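Side-chain contacts in UDP-N-acetylglucosamine 2-epimerase (Methanocaldococcus jannaschii, PDB 4NES), which probably catalyses the reversible epimerization at C-2 that interconverts UDP-N-acetylglucosamine and UDP-N-acetylmannosamine: residues T304-D307 with N308-P312; V134-D137 with H138-Y142; G158-E161 with N162-F165. All coordinates share one frame; numbering follows the deposited sequence.

Contact 1 of 3, residues T304-D307 with N308-P312; sequences TLRD and NTERP
From R306 to E310, joined by their side chains, the chain is an irregular loop that follows an inverse gamma turn centred on L305; R306, N308 and T309 are extended. The loop follows strand 302-304 in one of the two parallel sheets of this GT-B fold, and the side chain of R306 lies about 7 Å from bound UDP. A salt-bridge network of R306, E310 and R311 ties the two ends of the loop together. R306 grips E310 end-on, NH1 donating to OE2 at 2.7 Å with an almost straight bond (172°) along the syn lone pair, while NH2 reaches OE1 at 2.8 Å. The two flat groups are nearly coplanar. E310 CG sits between the backbone N and the carbonyl carbon (chi1 56°), and a bend at chi2 carries the carboxylate round to the guanidinium. Arginine suits this place because its planar end offers two parallel N-H groups to both carboxylate oxygens. Over one guanidinium face lie N308 O and T309 CA. The buried carboxylate, held by two arginines, probably stays ionised. T309, whose hydroxyl is also hydrogen-bonded to Q292, forms an ST turn by accepting R311 N at OG1, 3.1 Å away. R311 NH1 meets E310 OE2 at 2.9 Å, from above the carboxylate plane.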
ATOM      1  N   THR A 304      14.989  24.796  -4.316  1.00 10.75           N
ATOM      2  CA  THR A 304      13.805  23.956  -4.174  1.00 10.42           C
ATOM      3  C   THR A 304      12.857  24.541  -3.134  1.00 10.94           C
ATOM      4  O   THR A 304      13.227  24.743  -1.969  1.00 10.90           O
ATOM      5  CB  THR A 304      14.171  22.496  -3.845  1.00  9.41           C
ATOM      6  OG1 THR A 304      14.948  21.959  -4.921  1.00 11.54           O
ATOM      7  CG2 THR A 304      12.919  21.652  -3.703  1.00 12.34           C
ATOM      8  N   LEU A 305      11.635  24.831  -3.571  1.00  9.53           N
ATOM      9  CA  LEU A 305      10.631  25.485  -2.734  1.00 12.10           C
ATOM     10  C   LEU A 305       9.868  24.446  -1.908  1.00 14.30           C
ATOM     11  O   LEU A 305       8.639  24.343  -1.982  1.00 14.42           O
ATOM     12  CB  LEU A 305       9.688  26.301  -3.630  1.00 11.79           C
ATOM     13  CG  LEU A 305      10.384  27.330  -4.537  1.00 16.79           C
ATOM     14  CD1 LEU A 305       9.493  27.714  -5.713  1.00 17.56           C
ATOM     15  CD2 LEU A 305      10.782  28.569  -3.755  1.00 19.19           C
ATOM     16  N   ARG A 306      10.620  23.669  -1.125  1.00 11.43           N
ATOM     17  CA  ARG A 306      10.079  22.606  -0.277  1.00 12.36           C
ATOM     18  C   ARG A 306      10.888  22.557   1.007  1.00 12.01           C
ATOM     19  O   ARG A 306      12.001  23.086   1.062  1.00 13.60           O
ATOM     20  CB  ARG A 306      10.163  21.243  -0.984  1.00 12.15           C
ATOM     21  CG  ARG A 306       9.321  21.120  -2.244  1.00 11.16           C
ATOM     22  CD  ARG A 306       9.588  19.801  -2.983  1.00 13.09           C
ATOM     23  NE  ARG A 306       9.435  18.654  -2.095  1.00 15.08           N
ATOM     24  CZ  ARG A 306       9.836  17.415  -2.375  1.00 16.00           C
ATOM     25  NH1 ARG A 306      10.390  17.144  -3.548  1.00 16.37           N
ATOM     26  NH2 ARG A 306       9.676  16.447  -1.486  1.00 17.28           N
ATOM     27  N   ASP A 307      10.331  21.923   2.039  1.00 12.83           N
ATOM     28  CA  ASP A 307      11.014  21.805   3.325  1.00 13.77           C
ATOM     29  C   ASP A 307      11.946  20.606   3.345  1.00 15.33           C
ATOM     30  O   ASP A 307      12.795  20.471   4.231  1.00 17.29           O
ATOM     31  CB  ASP A 307       9.994  21.670   4.460  1.00 14.17           C
ATOM     32  CG  ASP A 307       9.151  22.908   4.637  1.00 26.58           C
ATOM     33  OD1 ASP A 307       9.695  24.020   4.474  1.00 29.47           O
ATOM     34  OD2 ASP A 307       7.948  22.770   4.945  1.00 36.23           O
ATOM     35  N   ASN A 308      11.782  19.731   2.362  1.00 14.65           N
ATOM     36  CA  ASN A 308      12.611  18.544   2.243  1.00 12.83           C
ATOM     37  C   ASN A 308      12.589  18.078   0.805  1.00 14.54           C
ATOM     38  O   ASN A 308      11.813  18.583  -0.005  1.00 15.29           O
ATOM     39  CB  ASN A 308      12.109  17.432   3.160  1.00 18.52           C
ATOM     40  CG  ASN A 308      10.632  17.217   3.032  1.00 27.41           C
ATOM     41  OD1 ASN A 308      10.137  16.889   1.955  1.00 28.31           O
ATOM     42  ND2 ASN A 308       9.902  17.413   4.128  1.00 33.11           N
ATOM     43  N   THR A 309      13.455  17.129   0.484  1.00 11.49           N
ATOM     44  CA  THR A 309      13.475  16.572  -0.855  1.00 11.27           C
ATOM     45  C   THR A 309      13.770  15.083  -0.780  1.00 13.40           C
ATOM     46  O   THR A 309      14.381  14.608   0.178  1.00 14.40           O
ATOM     47  CB  THR A 309      14.516  17.281  -1.765  1.00 13.40           C
ATOM     48  OG1 THR A 309      14.505  16.664  -3.057  1.00 12.76           O
ATOM     49  CG2 THR A 309      15.929  17.165  -1.180  1.00 13.42           C
ATOM     50  N   GLU A 310      13.321  14.340  -1.781  1.00 12.43           N
ATOM     51  CA  GLU A 310      13.623  12.919  -1.843  1.00 15.01           C
ATOM     52  C   GLU A 310      14.799  12.664  -2.771  1.00 15.25           C
ATOM     53  O   GLU A 310      15.158  11.519  -3.021  1.00 17.01           O
ATOM     54  CB  GLU A 310      12.398  12.065  -2.219  1.00 13.41           C
ATOM     55  CG  GLU A 310      11.702  12.431  -3.513  1.00 13.57           C
ATOM     56  CD  GLU A 310      11.004  13.762  -3.416  1.00 15.51           C
ATOM     57  OE1 GLU A 310      10.058  13.888  -2.607  1.00 16.34           O
ATOM     58  OE2 GLU A 310      11.428  14.686  -4.130  1.00 17.45           O
ATOM     59  N   ARG A 311      15.414  13.736  -3.263  1.00 15.63           N
ATOM     60  CA  ARG A 311      16.712  13.594  -3.924  1.00 15.66           C
ATOM     61  C   ARG A 311      17.749  14.462  -3.219  1.00 13.41           C
ATOM     62  O   ARG A 311      18.222  15.469  -3.759  1.00 16.42           O
ATOM     63  CB  ARG A 311      16.663  13.789  -5.464  1.00 18.88           C
ATOM     64  CG  ARG A 311      15.806  14.930  -5.991  1.00 20.28           C
ATOM     65  CD  ARG A 311      14.335  14.540  -6.113  1.00 15.04           C
ATOM     66  NE  ARG A 311      14.064  13.555  -7.164  1.00 12.30           N
ATOM     67  CZ  ARG A 311      12.860  13.049  -7.411  1.00 10.64           C
ATOM     68  NH1 ARG A 311      11.822  13.397  -6.666  1.00 12.84           N
ATOM     69  NH2 ARG A 311      12.698  12.169  -8.389  1.00 12.27           N
ATOM     70  N   PRO A 312      18.122  14.062  -1.990  1.00 12.83           N
ATOM     71  CA  PRO A 312      19.030  14.843  -1.157  1.00 13.04           C
ATOM     72  C   PRO A 312      20.427  14.906  -1.740  1.00 14.95           C
ATOM     73  O   PRO A 312      21.185  15.764  -1.316  1.00 14.41           O
ATOM     74  CB  PRO A 312      19.046  14.063   0.167  1.00 16.24           C
ATOM     75  CG  PRO A 312      18.700  12.666  -0.234  1.00 15.57           C
ATOM     76  CD  PRO A 312      17.674  12.842  -1.290  1.00 13.36           C
TER

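Contact 2 of 3, residues V134-D137 with H138-Y142; sequences VLTD and HISSY
S140 folds back on the last turn of helix 128-138, where its OG donates to T136 O at 2.8 Å. That carbonyl oxygen is gripped twice: I139 N reaches it at 3.1 Å from the opposite face of the carbonyl plane. S140 OG lies beside its own backbone N (chi1 -69°), which turns the hydroxyl toward the helix; a small residue with a donor suits this spot. Two residues before T136, V134 O receives H138 N at 3.2 Å, a bond between residues four apart, and also meets the imidazole edge, with H138 CD2 3.1 Å away in the ring plane. The V134 and H138 side chains lie side by side. I139 CG1 packs on L135 O at 3.4 Å. A water donates to both D137 O and S140 O. Outside this shell, E157 holds H138 NE2, and D137 is fixed by R121, H115 and G119 N. H138 also meets H138 of the second subunit, ring to ring, so the histidine belongs to the homodimer interface. The chemistry implies that, as the helix ends, backbone N-H donors are supplemented: T136 O takes a serine hydroxyl besides I139 N, and D137 O takes a water besides a weak bond from S140 N.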
ATOM      1  N   VAL A 134       6.655   4.502  -0.923  1.00  8.31           N
ATOM      2  CA  VAL A 134       6.928   3.554   0.155  1.00  8.28           C
ATOM      3  C   VAL A 134       6.107   2.278  -0.039  1.00  8.70           C
ATOM      4  O   VAL A 134       6.652   1.171  -0.005  1.00 10.00           O
ATOM      5  CB  VAL A 134       6.652   4.160   1.545  1.00  9.96           C
ATOM      6  CG1 VAL A 134       6.711   3.080   2.632  1.00 11.81           C
ATOM      7  CG2 VAL A 134       7.638   5.272   1.866  1.00 13.86           C
ATOM      8  N   LEU A 135       4.811   2.428  -0.283  1.00  7.82           N
ATOM      9  CA  LEU A 135       3.953   1.261  -0.453  1.00  8.36           C
ATOM     10  C   LEU A 135       4.375   0.431  -1.659  1.00  7.89           C
ATOM     11  O   LEU A 135       4.493  -0.795  -1.586  1.00  7.78           O
ATOM     12  CB  LEU A 135       2.491   1.684  -0.580  1.00  7.71           C
ATOM     13  CG  LEU A 135       1.913   2.353   0.669  1.00  9.52           C
ATOM     14  CD1 LEU A 135       0.427   2.586   0.482  1.00 13.29           C
ATOM     15  CD2 LEU A 135       2.162   1.526   1.916  1.00 12.57           C
ATOM     16  N   THR A 136       4.649   1.110  -2.771  1.00  7.05           N
ATOM     17  CA  THR A 136       5.066   0.419  -3.982  1.00  7.79           C
ATOM     18  C   THR A 136       6.365  -0.347  -3.754  1.00  7.03           C
ATOM     19  O   THR A 136       6.493  -1.502  -4.190  1.00  7.16           O
ATOM     20  CB  THR A 136       5.233   1.406  -5.143  1.00  7.81           C
ATOM     21  OG1 THR A 136       3.960   1.988  -5.453  1.00  8.59           O
ATOM     22  CG2 THR A 136       5.753   0.696  -6.374  1.00  9.14           C
ATOM     23  N   ASP A 137       7.324   0.281  -3.077  1.00  6.66           N
ATOM     24  CA  ASP A 137       8.602  -0.386  -2.819  1.00  7.59           C
ATOM     25  C   ASP A 137       8.387  -1.692  -2.055  1.00  8.85           C
ATOM     26  O   ASP A 137       9.074  -2.677  -2.306  1.00 10.15           O
ATOM     27  CB  ASP A 137       9.573   0.531  -2.051  1.00  7.86           C
ATOM     28  CG  ASP A 137      10.198   1.608  -2.927  1.00  9.30           C
ATOM     29  OD1 ASP A 137      10.206   1.445  -4.159  1.00 10.16           O
ATOM     30  OD2 ASP A 137      10.698   2.606  -2.363  1.00 10.00           O
ATOM     31  N   HIS A 138       7.423  -1.713  -1.138  1.00  7.13           N
ATOM     32  CA  HIS A 138       7.221  -2.895  -0.328  1.00  9.42           C
ATOM     33  C   HIS A 138       6.449  -4.018  -1.001  1.00 10.08           C
ATOM     34  O   HIS A 138       6.317  -5.096  -0.431  1.00 12.62           O
ATOM     35  CB  HIS A 138       6.599  -2.515   1.012  1.00  9.90           C
ATOM     36  CG  HIS A 138       7.580  -1.907   1.944  1.00 10.16           C
ATOM     37  ND1 HIS A 138       8.310  -2.648   2.841  1.00 11.30           N
ATOM     38  CD2 HIS A 138       8.013  -0.624   2.076  1.00 11.16           C
ATOM     39  CE1 HIS A 138       9.134  -1.854   3.509  1.00 14.81           C
ATOM     40  NE2 HIS A 138       8.967  -0.618   3.055  1.00 14.55           N
ATOM     41  N   ILE A 139       5.954  -3.779  -2.212  1.00  7.83           N
ATOM     42  CA  ILE A 139       5.355  -4.872  -2.979  1.00  9.92           C
ATOM     43  C   ILE A 139       6.074  -5.128  -4.302  1.00 10.25           C
ATOM     44  O   ILE A 139       5.558  -5.839  -5.169  1.00 12.94           O
ATOM     45  CB  ILE A 139       3.840  -4.675  -3.207  1.00 10.22           C
ATOM     46  CG1 ILE A 139       3.554  -3.254  -3.677  1.00 10.76           C
ATOM     47  CG2 ILE A 139       3.060  -5.007  -1.935  1.00 14.27           C
ATOM     48  CD1 ILE A 139       2.093  -3.002  -3.977  1.00 11.87           C
ATOM     49  N   SER A 140       7.273  -4.580  -4.450  1.00  8.67           N
ATOM     50  CA  SER A 140       8.035  -4.749  -5.687  1.00  8.72           C
ATOM     51  C   SER A 140       8.950  -5.963  -5.640  1.00 11.65           C
ATOM     52  O   SER A 140       9.526  -6.275  -4.603  1.00 11.87           O
ATOM     53  CB  SER A 140       8.885  -3.508  -5.949  1.00 10.37           C
ATOM     54  OG  SER A 140       8.070  -2.406  -6.285  1.00 11.13           O
ATOM     55  N   SER A 141       9.097  -6.625  -6.783  1.00  9.49           N
ATOM     56  CA  SER A 141      10.034  -7.731  -6.918  1.00  9.64           C
ATOM     57  C   SER A 141      11.404  -7.273  -7.422  1.00 10.54           C
ATOM     58  O   SER A 141      12.421  -7.908  -7.133  1.00 11.61           O
ATOM     59  CB  SER A 141       9.457  -8.788  -7.854  1.00 11.03           C
ATOM     60  OG  SER A 141       8.363  -9.442  -7.236  1.00 14.25           O
ATOM     61  N   TYR A 142      11.425  -6.174  -8.166  1.00  8.18           N
ATOM     62  CA  TYR A 142      12.668  -5.549  -8.605  1.00  8.66           C
ATOM     63  C   TYR A 142      12.593  -4.089  -8.205  1.00  8.05           C
ATOM     64  O   TYR A 142      11.618  -3.399  -8.533  1.00 10.09           O
ATOM     65  CB  TYR A 142      12.830  -5.631 -10.125  1.00  9.42           C
ATOM     66  CG  TYR A 142      12.834  -7.026 -10.692  1.00 10.74           C
ATOM     67  CD1 TYR A 142      11.643  -7.675 -10.977  1.00  9.32           C
ATOM     68  CD2 TYR A 142      14.028  -7.683 -10.971  1.00 12.90           C
ATOM     69  CE1 TYR A 142      11.635  -8.941 -11.509  1.00 12.01           C
ATOM     70  CE2 TYR A 142      14.023  -8.963 -11.506  1.00 16.90           C
ATOM     71  CZ  TYR A 142      12.823  -9.579 -11.771  1.00 17.59           C
ATOM     72  OH  TYR A 142      12.795 -10.850 -12.304  1.00 25.09           O
TER
HETATM   73  O   HOH W   1       9.726  -5.396  -2.031  1.00 14.51           O

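Contact 3 of 3, residues G158-E161 with N162-F165; sequences GIEE and NKIF
A short 3-10 turn, in which K163 folds back over E160, joins helix 148-156 to strand 164-166, an outermost strand of the seven-stranded parallel sheet in this GT-B fold. The helix ends in a Schellman motif whose C-prime residue is G158; its positive phi is easy for glycine. Two bonds build the turn: K163 N donates to E160 O at 3.1 Å and I164 N to E161 O at 3.0 Å, both from well above the carbonyl planes. On the outer side E160 and K163 run side by side, pointing the same way. The lysine methylenes lie along the glutamate chain, K163 CD 3.5 Å from E160 CG, and a bend at chi4 (59°) turns the ammonium back toward E160. The salt bridge from K163 NZ to E160 OE2 is long, at 3.7 Å. With K163 replaced by an alanine, the E160 carboxylate would probably lose its charged mate across the turn, and the aliphatic part of the glutamate chain its cover. E161 instead pairs with K151 of the preceding helix. Beneath the turn, I164 packs on K151, L154 and L155, while I159 touches L154 and L143; branched aliphatic residues suit this buried side between helix and sheet. The two isoleucines cross at about a right angle, I159 CG2 lying 4.2 Å from I164 CG1.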
ATOM      1  N   GLY A 158      13.997  -3.006   5.598  1.00 13.25           N
ATOM      2  CA  GLY A 158      13.987  -4.457   5.668  1.00 15.22           C
ATOM      3  C   GLY A 158      13.810  -5.178   4.349  1.00 17.85           C
ATOM      4  O   GLY A 158      13.601  -6.384   4.330  1.00 17.41           O
ATOM      5  N   ILE A 159      13.897  -4.453   3.240  1.00 12.78           N
ATOM      6  CA  ILE A 159      13.747  -5.072   1.931  1.00 14.60           C
ATOM      7  C   ILE A 159      14.998  -5.880   1.610  1.00 13.64           C
ATOM      8  O   ILE A 159      16.114  -5.458   1.903  1.00 14.30           O
ATOM      9  CB  ILE A 159      13.453  -4.005   0.859  1.00 15.32           C
ATOM     10  CG1 ILE A 159      12.020  -3.496   1.041  1.00 16.79           C
ATOM     11  CG2 ILE A 159      13.635  -4.552  -0.562  1.00 14.03           C
ATOM     12  CD1 ILE A 159      11.766  -2.160   0.409  1.00 19.54           C
ATOM     13  N   GLU A 160      14.800  -7.063   1.038  1.00 14.35           N
ATOM     14  CA  GLU A 160      15.899  -7.976   0.759  1.00 13.37           C
ATOM     15  C   GLU A 160      16.856  -7.421  -0.296  1.00 12.86           C
ATOM     16  O   GLU A 160      16.430  -6.912  -1.348  1.00 12.51           O
ATOM     17  CB  GLU A 160      15.354  -9.338   0.327  1.00 21.73           C
ATOM     18  CG  GLU A 160      13.939  -9.302  -0.243  1.00 37.47           C
ATOM     19  CD  GLU A 160      12.830  -9.168   0.809  1.00 38.78           C
ATOM     20  OE1 GLU A 160      12.661 -10.085   1.640  1.00 50.14           O
ATOM     21  OE2 GLU A 160      12.116  -8.142   0.797  1.00 19.60           O
ATOM     22  N   GLU A 161      18.151  -7.515  -0.014  1.00 14.54           N
ATOM     23  CA  GLU A 161      19.147  -6.917  -0.881  1.00 14.58           C
ATOM     24  C   GLU A 161      19.105  -7.473  -2.301  1.00 12.94           C
ATOM     25  O   GLU A 161      19.405  -6.751  -3.258  1.00 13.58           O
ATOM     26  CB  GLU A 161      20.555  -7.058  -0.294  1.00 21.90           C
ATOM     27  CG  GLU A 161      21.601  -6.248  -1.058  1.00 24.41           C
ATOM     28  CD  GLU A 161      22.911  -6.105  -0.318  1.00 35.02           C
ATOM     29  OE1 GLU A 161      23.006  -6.597   0.826  1.00 39.70           O
ATOM     30  OE2 GLU A 161      23.849  -5.499  -0.882  1.00 38.17           O
ATOM     31  N   ASN A 162      18.731  -8.740  -2.461  1.00 13.97           N
ATOM     32  CA  ASN A 162      18.754  -9.326  -3.801  1.00 14.51           C
ATOM     33  C   ASN A 162      17.678  -8.787  -4.745  1.00 13.80           C
ATOM     34  O   ASN A 162      17.722  -9.044  -5.951  1.00 15.11           O
ATOM     35  CB  ASN A 162      18.773 -10.866  -3.771  1.00 19.93           C
ATOM     36  CG  ASN A 162      17.517 -11.468  -3.174  1.00 26.72           C
ATOM     37  OD1 ASN A 162      16.580 -10.764  -2.800  1.00 25.83           O
ATOM     38  ND2 ASN A 162      17.490 -12.795  -3.094  1.00 36.74           N
ATOM     39  N   LYS A 163      16.740  -8.017  -4.197  1.00  9.59           N
ATOM     40  CA  LYS A 163      15.712  -7.349  -4.990  1.00 10.17           C
ATOM     41  C   LYS A 163      16.161  -5.979  -5.499  1.00  9.47           C
ATOM     42  O   LYS A 163      15.504  -5.388  -6.357  1.00 10.95           O
ATOM     43  CB  LYS A 163      14.458  -7.125  -4.150  1.00 11.79           C
ATOM     44  CG  LYS A 163      13.640  -8.351  -3.773  1.00 14.97           C
ATOM     45  CD  LYS A 163      12.390  -7.881  -3.030  1.00 18.24           C
ATOM     46  CE  LYS A 163      11.308  -8.942  -2.961  1.00 31.74           C
ATOM     47  NZ  LYS A 163      11.753 -10.181  -2.275  1.00 34.53           N
ATOM     48  N   ILE A 164      17.256  -5.470  -4.947  1.00  9.04           N
ATOM     49  CA  ILE A 164      17.666  -4.083  -5.172  1.00  8.22           C
ATOM     50  C   ILE A 164      18.825  -3.982  -6.155  1.00  8.41           C
ATOM     51  O   ILE A 164      19.843  -4.662  -6.002  1.00 10.53           O
ATOM     52  CB  ILE A 164      18.090  -3.413  -3.850  1.00  9.71           C
ATOM     53  CG1 ILE A 164      17.009  -3.587  -2.788  1.00 11.36           C
ATOM     54  CG2 ILE A 164      18.367  -1.927  -4.068  1.00  9.62           C
ATOM     55  CD1 ILE A 164      17.493  -3.194  -1.403  1.00 11.40           C
ATOM     56  N   PHE A 165      18.658  -3.129  -7.160  1.00  8.22           N
ATOM     57  CA  PHE A 165      19.689  -2.875  -8.159  1.00  8.07           C
ATOM     58  C   PHE A 165      19.895  -1.379  -8.251  1.00 10.30           C
ATOM     59  O   PHE A 165      18.945  -0.649  -8.535  1.00  9.65           O
ATOM     60  CB  PHE A 165      19.240  -3.417  -9.521  1.00 10.20           C
ATOM     61  CG  PHE A 165      18.931  -4.882  -9.510  1.00 10.09           C
ATOM     62  CD1 PHE A 165      17.675  -5.346  -9.131  1.00 10.66           C
ATOM     63  CD2 PHE A 165      19.909  -5.800  -9.851  1.00 12.20           C
ATOM     64  CE1 PHE A 165      17.406  -6.720  -9.108  1.00 11.27           C
ATOM     65  CE2 PHE A 165      19.644  -7.163  -9.837  1.00 16.02           C
ATOM     66  CZ  PHE A 165      18.400  -7.617  -9.466  1.00 12.36           C
TER

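Contacts 2 and 3 are neighbours, their centres about 10 Å apart, and serve successive strands of the same sheet: contact 2 leads into strand 142-145, contact 3 into strand 164-166. They touch where K163 packs on the carbonyls of S140 and S141 and where Y142 meets F165. Contact 1, about 22 Å from contact 2 between centres, belongs to the other sheet. Chemistry follows place. Contact 1 is buried near the ligands and relies on a charged network; contact 2, buried and at the dimer interface, adds a serine hydroxyl and a water to the backbone bonds at a helix end; contact 3, partly buried, sets a weak ion pair outside and isoleucines within.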